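Local coordinates for protein MTH0777 (Methanothermobacter thermautotrophicus, PDB 1KJN) that is of unknown function, a DUF1890 family protein folded round a six-stranded parallel beta sheet with Rossmann-like strand order, at residues Gly7-Val12 / Tyr79-Gly84; Ser18-Pro23 / His140-Leu145; Phe37-Thr42 / Tyr60-Val65; Asn72-Gly77 / Gly100-Glu105; Phe85-Ala90 / Ile109-Asp114. All blocks are in the same frame, centred on the assembly; numbering follows the deposited sequence.

Contact 1: residues Gly7-Val12 / Tyr79-Gly84; sequences GKALMV and YEFLAG
Strand 8-12 and strand 81-84 run parallel, 12° apart with axes 4.6 Å from each other, and F81, L82, A83 and G84 lie level with A9, L10, M11 and V12 in turn. The bonds between them are nearly straight: A83 N reaches L10 O at 2.9 Å and 171°, and V12 N reaches A83 O at 2.7 Å. Beside K8 the regular pairing gives way: E80 N bonds to K8 O, and the E80 side chain, bent at chi2 (60°), brings OE1 to K8 N, 2.8 Å away. The Y79 ring then lies under L10, whose CB stands 3.7 Å from the ring centroid, almost on the normal, in a CH-pi contact; L10 CD1 reaches on to the phenol end. K8 NZ makes an off-centre cation-pi approach, 5.0 Å from the same centroid. Replacing Y79 by an alanine would probably open a gap beneath L10 and leave the K8 ammonium without its aromatic partner. Farther along, L82 CD1 meets V12 CG2 at 3.9 Å. Strand 38-43 flanks strand 8-12 on its other edge; F98 of helix 89-102 packs on L10 and V12, whereas M11, on the reverse face, meets A25, T28 and S29 of helix 21-34.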
# COMPACT_ATOMS: atom_id res chain seq x y z
N GLY A 7 -9.71 -20.49 -13.73
CA GLY A 7 -8.33 -20.79 -13.41
C GLY A 7 -7.75 -20.08 -12.20
O GLY A 7 -8.45 -19.38 -11.47
N LYS A 8 -6.46 -20.28 -12.01
CA LYS A 8 -5.74 -19.71 -10.89
C LYS A 8 -4.56 -18.91 -11.40
O LYS A 8 -3.97 -19.22 -12.44
CB LYS A 8 -5.26 -20.82 -9.96
CG LYS A 8 -6.41 -21.61 -9.31
CD LYS A 8 -5.93 -22.87 -8.61
CE LYS A 8 -5.01 -22.55 -7.44
NZ LYS A 8 -4.30 -23.79 -6.98
N ALA A 9 -4.27 -17.83 -10.70
CA ALA A 9 -3.15 -16.99 -11.06
C ALA A 9 -2.22 -16.83 -9.88
O ALA A 9 -2.65 -16.86 -8.72
CB ALA A 9 -3.63 -15.65 -11.56
N LEU A 10 -0.92 -16.77 -10.17
CA LEU A 10 0.07 -16.59 -9.12
C LEU A 10 0.73 -15.24 -9.36
O LEU A 10 1.14 -14.92 -10.49
CB LEU A 10 1.14 -17.69 -9.13
CG LEU A 10 2.26 -17.58 -8.09
CD1 LEU A 10 1.66 -17.71 -6.69
CD2 LEU A 10 3.32 -18.66 -8.33
N MSE A 11 0.82 -14.45 -8.29
CA MSE A 11 1.40 -13.12 -8.33
C MSE A 11 2.64 -13.09 -7.45
O MSE A 11 2.55 -13.33 -6.23
CB MSE A 11 0.37 -12.09 -7.86
CG MSE A 11 0.88 -10.65 -7.93
SE MSE A 11 -0.53 -9.32 -7.64
CE MSE A 11 -1.56 -9.67 -9.23
N VAL A 12 3.77 -12.74 -8.04
CA VAL A 12 5.06 -12.70 -7.33
C VAL A 12 5.48 -11.27 -7.06
O VAL A 12 5.50 -10.45 -7.99
CB VAL A 12 6.16 -13.39 -8.17
CG1 VAL A 12 7.50 -13.39 -7.43
CG2 VAL A 12 5.73 -14.82 -8.51
N TYR A 79 -1.13 -23.21 -12.14
CA TYR A 79 -1.63 -21.87 -12.44
C TYR A 79 -1.72 -21.63 -13.95
O TYR A 79 -0.88 -22.10 -14.70
CB TYR A 79 -0.74 -20.80 -11.80
CG TYR A 79 -0.72 -20.82 -10.29
CD1 TYR A 79 -1.67 -20.11 -9.55
CD2 TYR A 79 0.22 -21.58 -9.59
CE1 TYR A 79 -1.69 -20.15 -8.18
CE2 TYR A 79 0.21 -21.62 -8.19
CZ TYR A 79 -0.76 -20.90 -7.50
OH TYR A 79 -0.80 -20.93 -6.13
N GLU A 80 -2.73 -20.88 -14.36
CA GLU A 80 -2.96 -20.56 -15.77
C GLU A 80 -2.37 -19.19 -16.15
O GLU A 80 -2.28 -18.84 -17.32
CB GLU A 80 -4.47 -20.57 -16.06
CG GLU A 80 -5.12 -21.96 -16.09
CD GLU A 80 -5.00 -22.74 -14.78
OE1 GLU A 80 -5.52 -22.27 -13.75
OE2 GLU A 80 -4.39 -23.84 -14.78
N PHE A 81 -1.96 -18.42 -15.14
CA PHE A 81 -1.37 -17.11 -15.38
C PHE A 81 -0.35 -16.78 -14.30
O PHE A 81 -0.56 -17.08 -13.14
CB PHE A 81 -2.47 -16.04 -15.41
CG PHE A 81 -1.97 -14.67 -15.79
CD1 PHE A 81 -2.04 -13.60 -14.88
CD2 PHE A 81 -1.41 -14.44 -17.05
CE1 PHE A 81 -1.55 -12.33 -15.23
CE2 PHE A 81 -0.92 -13.16 -17.41
CZ PHE A 81 -0.99 -12.11 -16.50
N LEU A 82 0.74 -16.12 -14.69
CA LEU A 82 1.79 -15.74 -13.76
C LEU A 82 2.15 -14.26 -13.93
O LEU A 82 2.49 -13.81 -15.03
CB LEU A 82 3.04 -16.61 -13.99
CG LEU A 82 4.35 -16.28 -13.26
CD1 LEU A 82 4.16 -16.29 -11.73
CD2 LEU A 82 5.42 -17.28 -13.68
N ALA A 83 2.10 -13.52 -12.83
CA ALA A 83 2.44 -12.11 -12.86
C ALA A 83 3.51 -11.83 -11.82
O ALA A 83 3.41 -12.26 -10.67
CB ALA A 83 1.22 -11.26 -12.62
N GLY A 84 4.57 -11.16 -12.25
CA GLY A 84 5.66 -10.82 -11.37
C GLY A 84 6.08 -9.36 -11.43
O GLY A 84 6.32 -8.81 -12.51

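Contact 2: residues Ser18-Pro23 / His140-Leu145; sequences SPVQIP and HNPAPL
Apolar packing carries this contact, with V20 in the central place and P19 beside it. V20 CG1 is pushed against the backbone of the other segment, 3.5 Å from H140 C and 3.7 Å from both N141 C and P142 N, so it touches peptide groups more closely than side chains. Its chi1 of -61° sets CG1 anti to the carbonyl carbon and leaves CG2 to approach L145 CD1 at 4.3 Å. The P142 ring adds its CB, 4.2 Å from V20 CG1. P19 runs alongside H140, and P19 CG is 3.9 Å from H140 CB. Two hydrogen bonds lie within the segments. A type I turn from S18 to Q21 is closed by Q21 N on S18 O, and N141 OD1 accepts from A143 N at 2.9 Å, the donor standing 42° out of the carbonyl plane. The Q21 amide bonds to G14 and C15. Around the pair, F111 packs on V20 and L145, while the second subunit approaches with its E17 at P19 and its R49 at N141 and A143. Two turns that lead into helices 21-34 and 143-153 thus meet close to the second subunit; the N141 bond to A143 N is the side-chain capping typical of a helix N-terminus.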
# COMPACT_ATOMS: atom_id res chain seq x y z
N SER A 18 9.48 0.71 -3.00
CA SER A 18 8.66 1.69 -3.68
C SER A 18 7.23 1.58 -3.20
O SER A 18 6.64 0.50 -3.20
CB SER A 18 8.67 1.47 -5.20
OG SER A 18 9.98 1.21 -5.67
N PRO A 19 6.65 2.69 -2.75
CA PRO A 19 5.27 2.70 -2.26
C PRO A 19 4.22 2.29 -3.28
O PRO A 19 3.08 2.02 -2.90
CB PRO A 19 5.08 4.13 -1.76
CG PRO A 19 6.17 4.92 -2.45
CD PRO A 19 7.33 3.98 -2.49
N VAL A 20 4.58 2.21 -4.57
CA VAL A 20 3.58 1.80 -5.56
C VAL A 20 3.36 0.29 -5.64
O VAL A 20 2.29 -0.14 -6.08
CB VAL A 20 3.89 2.26 -7.01
CG1 VAL A 20 3.96 3.78 -7.11
CG2 VAL A 20 5.16 1.57 -7.55
N GLN A 21 4.32 -0.50 -5.14
CA GLN A 21 4.21 -1.95 -5.28
C GLN A 21 3.03 -2.66 -4.65
O GLN A 21 2.22 -3.24 -5.37
CB GLN A 21 5.50 -2.67 -4.90
CG GLN A 21 5.53 -4.10 -5.43
CD GLN A 21 6.82 -4.84 -5.11
OE1 GLN A 21 7.12 -5.86 -5.73
NE2 GLN A 21 7.57 -4.34 -4.13
N ILE A 22 2.93 -2.64 -3.33
CA ILE A 22 1.81 -3.31 -2.67
C ILE A 22 0.46 -2.84 -3.24
O ILE A 22 -0.34 -3.66 -3.68
CB ILE A 22 1.85 -3.13 -1.13
CG1 ILE A 22 3.19 -3.65 -0.62
CG2 ILE A 22 0.68 -3.84 -0.45
CD1 ILE A 22 3.54 -5.03 -1.12
N PRO A 23 0.23 -1.51 -3.32
CA PRO A 23 -1.05 -1.04 -3.86
C PRO A 23 -1.37 -1.59 -5.26
O PRO A 23 -2.47 -2.08 -5.50
CB PRO A 23 -0.87 0.47 -3.88
CG PRO A 23 -0.07 0.71 -2.62
CD PRO A 23 1.01 -0.39 -2.75
N HIS A 140 6.49 6.68 -6.55
CA HIS A 140 5.37 6.95 -5.66
C HIS A 140 4.02 7.15 -6.35
O HIS A 140 2.99 6.93 -5.73
CB HIS A 140 5.67 8.11 -4.70
CG HIS A 140 6.43 9.23 -5.33
ND1 HIS A 140 7.77 9.14 -5.65
CD2 HIS A 140 6.04 10.47 -5.71
CE1 HIS A 140 8.17 10.27 -6.21
NE2 HIS A 140 7.13 11.10 -6.26
N ASN A 141 4.03 7.54 -7.62
CA ASN A 141 2.78 7.74 -8.37
C ASN A 141 2.52 6.45 -9.16
O ASN A 141 3.25 6.11 -10.08
CB ASN A 141 2.88 8.94 -9.32
CG ASN A 141 1.57 9.22 -10.08
OD1 ASN A 141 0.62 8.45 -10.03
ND2 ASN A 141 1.52 10.38 -10.75
N PRO A 142 1.42 5.76 -8.84
CA PRO A 142 1.08 4.51 -9.54
C PRO A 142 0.48 4.69 -10.93
O PRO A 142 0.51 3.75 -11.73
CB PRO A 142 0.05 3.90 -8.60
CG PRO A 142 -0.72 5.12 -8.17
CD PRO A 142 0.37 6.15 -7.90
N ALA A 143 -0.05 5.88 -11.21
CA ALA A 143 -0.73 6.16 -12.48
C ALA A 143 -0.19 5.57 -13.77
O ALA A 143 -0.90 4.83 -14.42
CB ALA A 143 -0.99 7.66 -12.63
N PRO A 144 1.10 5.78 -14.10
CA PRO A 144 1.64 5.22 -15.35
C PRO A 144 1.45 3.71 -15.44
O PRO A 144 0.97 3.18 -16.46
CB PRO A 144 3.14 5.52 -15.27
CG PRO A 144 3.23 6.65 -14.30
CD PRO A 144 2.16 6.39 -13.29
N LEU A 145 1.84 3.02 -14.38
CA LEU A 145 1.70 1.58 -14.33
C LEU A 145 0.25 1.17 -14.33
O LEU A 145 -0.12 0.23 -15.03
CB LEU A 145 2.39 1.00 -13.08
CG LEU A 145 3.92 1.06 -13.12
CD1 LEU A 145 4.48 0.83 -11.74
CD2 LEU A 145 4.45 0.01 -14.10

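Contact 3: residues Phe37-Thr42 / Tyr60-Val65; sequences FRVTVT and YTDEMV
R38 crosses to the neighbouring strand by its side chain, and its CB, CG and guanidinium all meet D62 or E63. Its CB lies 4.1 Å from D62 OD2, and CG, anti to the backbone N (chi1 -156°), comes to 3.8 Å from the same oxygen. The chain then bends at chi3, laying the guanidinium so that D62 CB sits over one face, nearest to NH1 at 3.7 Å. At the tip NH2 forms a salt bridge with E63 OE2, 2.8 Å away near the guanidinium plane, although the two planar groups are turned 55° apart; NH2 also donates to a water. V39 N donates to D62 OD2 at 2.6 Å, on its anti lone pair; the other oxygen, OD1, forms a salt bridge with K33. V39 O accepts from both D62 N and E63 N, a forked start to the parallel ladder that V41 N continues on E63 O. On the opposite face from E63, V41 CG2 meets T61 CG2 at 3.6 Å, their side chains crossing at about a right angle, and V41 CB packs on M64 CG at 3.7 Å. T42 OG1 donates to V65 O from above the carbonyl plane, adding a side-chain bond to the strand pairing. Strands 38-43 and 63-66, joined through helix 45-54, form the beta-alpha-beta crossover of a parallel alpha/beta sheet, with 63-66 as one of its two outermost strands within the chain.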
# COMPACT_ATOMS: atom_id res chain seq x y z
N PHE A 37 -10.45 -15.35 -12.01
CA PHE A 37 -9.30 -15.99 -11.41
C PHE A 37 -9.30 -16.04 -9.90
O PHE A 37 -9.83 -15.16 -9.23
CB PHE A 37 -8.03 -15.23 -11.80
CG PHE A 37 -7.57 -15.48 -13.18
CD1 PHE A 37 -7.87 -14.60 -14.20
CD2 PHE A 37 -6.82 -16.61 -13.47
CE1 PHE A 37 -7.44 -14.83 -15.49
CE2 PHE A 37 -6.38 -16.85 -14.75
CZ PHE A 37 -6.69 -15.97 -15.77
N ARG A 38 -8.66 -17.08 -9.38
CA ARG A 38 -8.46 -17.21 -7.94
C ARG A 38 -7.00 -16.74 -7.89
O ARG A 38 -6.17 -17.23 -8.65
CB ARG A 38 -8.56 -18.66 -7.49
CG ARG A 38 -8.93 -18.81 -6.05
CD ARG A 38 -8.89 -20.26 -5.62
NE ARG A 38 -7.64 -20.57 -4.94
CZ ARG A 38 -7.42 -20.33 -3.65
NH1 ARG A 38 -8.38 -19.80 -2.90
NH2 ARG A 38 -6.23 -20.59 -3.12
N VAL A 39 -6.67 -15.73 -7.08
CA VAL A 39 -5.31 -15.23 -7.06
C VAL A 39 -4.50 -15.53 -5.82
O VAL A 39 -4.89 -15.18 -4.71
CB VAL A 39 -5.25 -13.68 -7.23
CG1 VAL A 39 -3.79 -13.23 -7.40
CG2 VAL A 39 -6.09 -13.23 -8.40
N THR A 40 -3.33 -16.10 -6.05
CA THR A 40 -2.42 -16.39 -4.96
C THR A 40 -1.28 -15.39 -5.03
O THR A 40 -0.70 -15.16 -6.09
CB THR A 40 -1.85 -17.81 -5.07
OG1 THR A 40 -2.89 -18.77 -4.85
CG2 THR A 40 -0.73 -18.03 -4.04
N VAL A 41 -0.96 -14.77 -3.90
CA VAL A 41 0.14 -13.81 -3.83
C VAL A 41 1.30 -14.48 -3.08
O VAL A 41 1.09 -15.10 -2.02
CB VAL A 41 -0.27 -12.53 -3.06
CG1 VAL A 41 0.92 -11.60 -2.92
CG2 VAL A 41 -1.42 -11.80 -3.78
N THR A 42 2.51 -14.35 -3.60
CA THR A 42 3.67 -14.94 -2.94
C THR A 42 4.79 -13.91 -2.89
O THR A 42 5.05 -13.22 -3.88
CB THR A 42 4.15 -16.24 -3.65
OG1 THR A 42 5.24 -16.82 -2.92
CG2 THR A 42 4.60 -15.96 -5.10
N TYR A 60 -9.42 -8.62 -1.87
CA TYR A 60 -8.76 -8.53 -3.18
C TYR A 60 -7.77 -9.64 -3.58
O TYR A 60 -7.22 -9.63 -4.68
CB TYR A 60 -8.12 -7.15 -3.31
CG TYR A 60 -9.11 -6.02 -3.12
CD1 TYR A 60 -10.16 -5.83 -4.01
CD2 TYR A 60 -8.95 -5.09 -2.09
CE1 TYR A 60 -11.03 -4.73 -3.89
CE2 TYR A 60 -9.82 -3.99 -1.96
CZ TYR A 60 -10.85 -3.82 -2.87
OH TYR A 60 -11.65 -2.68 -2.81
N THR A 61 -7.53 -10.58 -2.68
CA THR A 61 -6.64 -11.72 -2.96
C THR A 61 -7.29 -12.94 -2.32
O THR A 61 -8.11 -12.81 -1.42
CB THR A 61 -5.23 -11.55 -2.36
OG1 THR A 61 -5.32 -11.54 -0.93
CG2 THR A 61 -4.57 -10.26 -2.85
N ASP A 62 -6.88 -14.13 -2.76
CA ASP A 62 -7.49 -15.34 -2.22
C ASP A 62 -6.60 -16.15 -1.30
O ASP A 62 -7.07 -16.74 -0.32
CB ASP A 62 -7.97 -16.20 -3.38
CG ASP A 62 -8.94 -15.45 -4.27
OD1 ASP A 62 -10.04 -15.12 -3.78
OD2 ASP A 62 -8.59 -15.12 -5.42
N GLU A 63 -5.31 -16.14 -1.60
CA GLU A 63 -4.36 -16.90 -0.83
C GLU A 63 -3.01 -16.19 -0.86
O GLU A 63 -2.72 -15.40 -1.76
CB GLU A 63 -4.25 -18.30 -1.47
CG GLU A 63 -3.41 -19.29 -0.70
CD GLU A 63 -3.24 -20.62 -1.40
OE1 GLU A 63 -2.82 -21.59 -0.73
OE2 GLU A 63 -3.49 -20.72 -2.63
N MSE A 64 -2.20 -16.48 0.15
CA MSE A 64 -0.86 -15.91 0.25
C MSE A 64 0.09 -16.94 0.83
O MSE A 64 -0.24 -17.60 1.80
CB MSE A 64 -0.88 -14.67 1.12
CG MSE A 64 -1.32 -13.45 0.37
SE MSE A 64 -1.10 -11.97 1.50
CE MSE A 64 -2.53 -12.44 2.70
N VAL A 65 1.27 -17.05 0.22
CA VAL A 65 2.29 -18.02 0.62
C VAL A 65 3.68 -17.41 0.51
O VAL A 65 3.95 -16.67 -0.43
CB VAL A 65 2.29 -19.24 -0.34
CG1 VAL A 65 3.07 -20.39 0.26
CG2 VAL A 65 0.88 -19.66 -0.68
O HOH W 1 -6.62 -20.04 -0.48

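Contact 4: residues Asn72-Gly77 / Gly100-Glu105; sequences NELAEG and GILNTE
L74 is set against L102 at about a right angle, and against I101 obliquely, so that one leucine wedges into the end of helix 89-102. With CG anti to the backbone N, L74 offers CD2 to both neighbours: 3.8 Å from L102 CG and 3.9 Å from I101 CG2. L102 starts off away from the 72-77 segment, yet its branched end turns back, and CD2 comes 3.7 Å from A75 O. E76 is laid differently. Its extended chain crosses N103 obliquely, the CB passing 3.3 Å from I101 O, and the carboxylate and amide planes stand 67° apart. N103 ND2 donates to E76 OE2 at 3.2 Å, nearly straight at 178°; the acceptor lies in the amide plane, while the donor stands 45° above that of the carboxylate. Two waters extend the polar edge: one gives a proton to E76 OE2, and the other accepts from G77 N and donates to L102 O, linking the two backbones. The Y79 ring touches L102 from within the fold. Here helix 89-102 ends as N103 leaves helical geometry with positive phi, and the connection from helix 67-73 to strand 81-86 passes across that C-terminal end, a surface junction of the alpha/beta fold.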
# COMPACT_ATOMS: atom_id res chain seq x y z
N ASN A 72 8.71 -24.47 -3.10
CA ASN A 72 8.81 -25.84 -2.66
C ASN A 72 7.58 -26.69 -2.95
O ASN A 72 7.66 -27.91 -2.89
CB ASN A 72 9.13 -25.87 -1.17
CG ASN A 72 10.12 -26.95 -0.83
OD1 ASN A 72 9.77 -27.96 -0.22
ND2 ASN A 72 11.38 -26.75 -1.24
N GLU A 73 6.45 -26.06 -3.27
CA GLU A 73 5.22 -26.79 -3.52
C GLU A 73 4.73 -26.70 -4.97
O GLU A 73 3.89 -27.47 -5.40
CB GLU A 73 4.13 -26.25 -2.59
CG GLU A 73 3.51 -27.27 -1.63
CD GLU A 73 4.52 -27.89 -0.68
OE1 GLU A 73 5.31 -27.14 -0.06
OE2 GLU A 73 4.53 -29.14 -0.56
N LEU A 74 5.27 -25.75 -5.72
CA LEU A 74 4.84 -25.51 -7.09
C LEU A 74 5.22 -26.58 -8.14
O LEU A 74 6.31 -27.14 -8.10
CB LEU A 74 5.37 -24.14 -7.52
CG LEU A 74 4.65 -23.35 -8.62
CD1 LEU A 74 3.29 -22.89 -8.09
CD2 LEU A 74 5.50 -22.15 -9.02
N ALA A 75 4.29 -26.84 -9.05
CA ALA A 75 4.51 -27.77 -10.15
C ALA A 75 3.76 -27.22 -11.37
O ALA A 75 2.77 -26.48 -11.22
CB ALA A 75 3.99 -29.14 -9.81
N GLU A 76 4.21 -27.61 -12.56
CA GLU A 76 3.58 -27.16 -13.80
C GLU A 76 2.09 -27.50 -13.78
O GLU A 76 1.70 -28.56 -13.28
CB GLU A 76 4.26 -27.79 -15.03
CG GLU A 76 3.57 -27.45 -16.38
CD GLU A 76 4.47 -27.57 -17.61
OE1 GLU A 76 5.72 -27.61 -17.47
OE2 GLU A 76 3.93 -27.59 -18.74
N GLY A 77 1.27 -26.57 -14.24
CA GLY A 77 -0.17 -26.78 -14.27
C GLY A 77 -0.93 -26.24 -13.08
O GLY A 77 -2.17 -26.21 -13.09
N GLY A 100 9.81 -20.85 -15.19
CA GLY A 100 10.36 -22.10 -15.70
C GLY A 100 9.56 -23.29 -15.22
O GLY A 100 9.38 -24.27 -15.94
N ILE A 101 9.04 -23.17 -14.00
CA ILE A 101 8.23 -24.21 -13.39
C ILE A 101 6.80 -24.23 -13.94
O ILE A 101 6.26 -25.30 -14.25
CB ILE A 101 8.16 -23.99 -11.87
CG1 ILE A 101 9.53 -24.20 -11.24
CG2 ILE A 101 7.06 -24.89 -11.26
CD1 ILE A 101 9.60 -23.83 -9.75
N LEU A 102 6.18 -23.06 -14.04
CA LEU A 102 4.79 -22.97 -14.52
C LEU A 102 4.57 -23.07 -16.02
O LEU A 102 3.51 -23.52 -16.44
CB LEU A 102 4.10 -21.74 -13.93
CG LEU A 102 3.83 -21.86 -12.44
CD1 LEU A 102 3.46 -20.49 -11.85
CD2 LEU A 102 2.74 -22.89 -12.19
N ASN A 103 5.53 -22.58 -16.81
CA ASN A 103 5.43 -22.65 -18.28
C ASN A 103 4.04 -22.20 -18.78
O ASN A 103 3.40 -22.89 -19.57
CB ASN A 103 5.73 -24.10 -18.73
CG ASN A 103 5.74 -24.27 -20.25
OD1 ASN A 103 6.23 -23.41 -20.98
ND2 ASN A 103 5.23 -25.41 -20.72
N THR A 104 3.59 -21.03 -18.32
CA THR A 104 2.27 -20.53 -18.70
C THR A 104 2.33 -19.07 -19.15
O THR A 104 3.42 -18.51 -19.31
CB THR A 104 1.30 -20.67 -17.54
OG1 THR A 104 -0.03 -20.42 -17.99
CG2 THR A 104 1.66 -19.69 -16.41
N GLU A 105 1.16 -18.47 -19.38
CA GLU A 105 1.11 -17.07 -19.79
C GLU A 105 1.71 -16.27 -18.63
O GLU A 105 1.24 -16.36 -17.50
CB GLU A 105 -0.32 -16.62 -20.08
CG GLU A 105 -0.39 -15.19 -20.60
CD GLU A 105 -1.78 -14.77 -21.07
OE1 GLU A 105 -2.72 -14.76 -20.25
OE2 GLU A 105 -1.92 -14.43 -22.26
O HOH W 2 1.63 -25.64 -18.67
O HOH W 3 1.18 -23.96 -15.16

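Contact 5: residues Phe85-Ala90 / Ile109-Asp114; sequences FVPNDA and IIFDRD
F111 and P87 make the tight end of this contact: P87 CG stands 3.4 Å from F111 CZ, the proline ring lying alongside the phenyl group. The phenyl ring is placed there by chi1 of 63°, which puts CG between the backbone N and carbonyl carbon. F111 CE1 also meets F85 CD2 at 4.0 Å, arriving at the edge of the F85 ring, while I109 CD1 lies over a face of that ring, 4.2 Å from its centroid and offset toward the rim. An alanine at F111 would probably remove one packing partner of P87 and of the F85 ring edge and leave a gap where the phenyl ring sat. Backbone pairing here is short: V86 N donates to I109 O at 2.7 Å, but F111 N to V86 O is a weak bond. Beyond P87 the segments separate and water takes over, one molecule donating to P87 O and to D112 OD1. D112 OD2 instead accepts from D114 N at 2.8 Å, an Asx turn before helix 115-128, and N88 caps helix 89-102. The F85 side of the sheet is packed by Q21, L24 and T28 of helix 21-34, with L145 of helix 143-153 on I109 and F111; I110 faces L121 and I125 of helix 115-128.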
# COMPACT_ATOMS: atom_id res chain seq x y z
N PHE A 85 6.12 -8.72 -10.26
CA PHE A 85 6.54 -7.33 -10.12
C PHE A 85 8.05 -7.39 -10.03
O PHE A 85 8.60 -8.20 -9.27
CB PHE A 85 5.94 -6.69 -8.86
CG PHE A 85 4.52 -6.28 -9.05
CD1 PHE A 85 3.50 -7.22 -8.94
CD2 PHE A 85 4.19 -4.96 -9.37
CE1 PHE A 85 2.17 -6.85 -9.14
CE2 PHE A 85 2.88 -4.59 -9.57
CZ PHE A 85 1.86 -5.53 -9.46
N VAL A 86 8.72 -6.54 -10.79
CA VAL A 86 10.18 -6.57 -10.84
C VAL A 86 10.87 -5.23 -10.62
O VAL A 86 11.04 -4.45 -11.56
CB VAL A 86 10.63 -7.17 -12.20
CG1 VAL A 86 12.11 -7.49 -12.17
CG2 VAL A 86 9.82 -8.43 -12.53
N PRO A 87 11.17 -4.90 -9.36
CA PRO A 87 11.85 -3.64 -9.01
C PRO A 87 13.36 -3.82 -9.08
O PRO A 87 14.12 -2.85 -8.96
CB PRO A 87 11.45 -3.42 -7.54
CG PRO A 87 10.34 -4.38 -7.27
CD PRO A 87 10.58 -5.55 -8.18
N ASN A 88 13.83 -5.06 -9.23
CA ASN A 88 15.27 -5.29 -9.26
C ASN A 88 15.69 -6.69 -9.69
O ASN A 88 14.85 -7.56 -9.89
CB ASN A 88 15.86 -4.99 -7.87
CG ASN A 88 15.19 -5.81 -6.78
OD1 ASN A 88 14.69 -6.91 -7.02
ND2 ASN A 88 15.18 -5.28 -5.56
N ASP A 89 17.01 -6.92 -9.69
CA ASP A 89 17.61 -8.20 -10.07
C ASP A 89 17.07 -9.39 -9.30
O ASP A 89 16.75 -10.40 -9.90
CB ASP A 89 19.14 -8.18 -9.92
CG ASP A 89 19.84 -7.29 -10.96
OD1 ASP A 89 19.21 -6.89 -11.97
OD2 ASP A 89 21.03 -6.99 -10.76
N ALA A 90 16.99 -9.29 -7.98
CA ALA A 90 16.51 -10.40 -7.18
C ALA A 90 15.10 -10.77 -7.61
O ALA A 90 14.80 -11.94 -7.76
CB ALA A 90 16.55 -10.09 -5.68
N ILE A 109 6.07 -6.93 -14.62
CA ILE A 109 5.74 -5.52 -14.40
C ILE A 109 7.02 -4.92 -13.80
O ILE A 109 7.37 -5.15 -12.62
CB ILE A 109 4.52 -5.37 -13.47
CG1 ILE A 109 3.27 -5.89 -14.20
CG2 ILE A 109 4.33 -3.91 -13.02
CD1 ILE A 109 2.02 -6.00 -13.34
N ILE A 110 7.77 -4.26 -14.67
CA ILE A 110 9.06 -3.68 -14.34
C ILE A 110 8.98 -2.20 -14.02
O ILE A 110 8.42 -1.42 -14.79
CB ILE A 110 10.04 -3.92 -15.49
CG1 ILE A 110 10.16 -5.43 -15.73
CG2 ILE A 110 11.39 -3.23 -15.21
CD1 ILE A 110 11.03 -5.84 -16.91
N PHE A 111 9.58 -1.80 -12.90
CA PHE A 111 9.55 -0.41 -12.50
C PHE A 111 10.74 0.05 -11.67
O PHE A 111 11.27 -0.69 -10.85
CB PHE A 111 8.25 -0.10 -11.76
CG PHE A 111 8.08 -0.85 -10.47
CD1 PHE A 111 7.73 -2.20 -10.48
CD2 PHE A 111 8.31 -0.22 -9.25
CE1 PHE A 111 7.60 -2.92 -9.29
CE2 PHE A 111 8.19 -0.92 -8.06
CZ PHE A 111 7.83 -2.28 -8.07
N ASP A 112 11.12 1.30 -11.92
CA ASP A 112 12.20 1.97 -11.23
C ASP A 112 12.18 3.40 -11.81
O ASP A 112 11.70 3.60 -12.93
CB ASP A 112 13.54 1.29 -11.52
CG ASP A 112 14.67 1.81 -10.64
OD1 ASP A 112 14.95 1.17 -9.61
OD2 ASP A 112 15.26 2.85 -10.98
N ARG A 113 12.68 4.38 -11.07
CA ARG A 113 12.69 5.75 -11.59
C ARG A 113 13.81 5.99 -12.59
O ARG A 113 13.72 6.88 -13.43
CB ARG A 113 12.77 6.76 -10.45
CG ARG A 113 11.43 6.97 -9.76
CD ARG A 113 10.37 7.53 -10.71
NE ARG A 113 10.65 8.92 -11.06
CZ ARG A 113 9.87 9.68 -11.84
NH1 ARG A 113 8.76 9.19 -12.37
NH2 ARG A 113 10.22 10.94 -12.07
N ASP A 114 14.85 5.17 -12.52
CA ASP A 114 15.99 5.30 -13.41
C ASP A 114 15.70 4.50 -14.69
O ASP A 114 15.54 3.28 -14.65
CB ASP A 114 17.24 4.75 -12.70
CG ASP A 114 18.55 5.01 -13.47
OD1 ASP A 114 18.55 4.98 -14.72
OD2 ASP A 114 19.59 5.22 -12.81
O HOH W 4 16.56 -1.58 -9.01

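Contacts 1, 3 and 5 pair strands of one parallel sheet. Contact 3 joins contact 1 where strands 38-43 and 8-12 pair, M11 N lying 2.8 Å from T40 O; the centres of the two contacts are about 9 Å apart. Contact 5 takes up strand 81-86 where contact 1 leaves it, with V12 O 2.9 Å from F85 N. Contact 4 sits at the N-terminal end of that strand, L74 CD1 coming 3.3 Å from Y79 CE2. Contact 2 belongs to the other end: its centre is about 11 Å from that of contact 5, which it touches through F111, F85 and P87, but about 27 Å from that of contact 4. With the function unknown, no active site can be assigned.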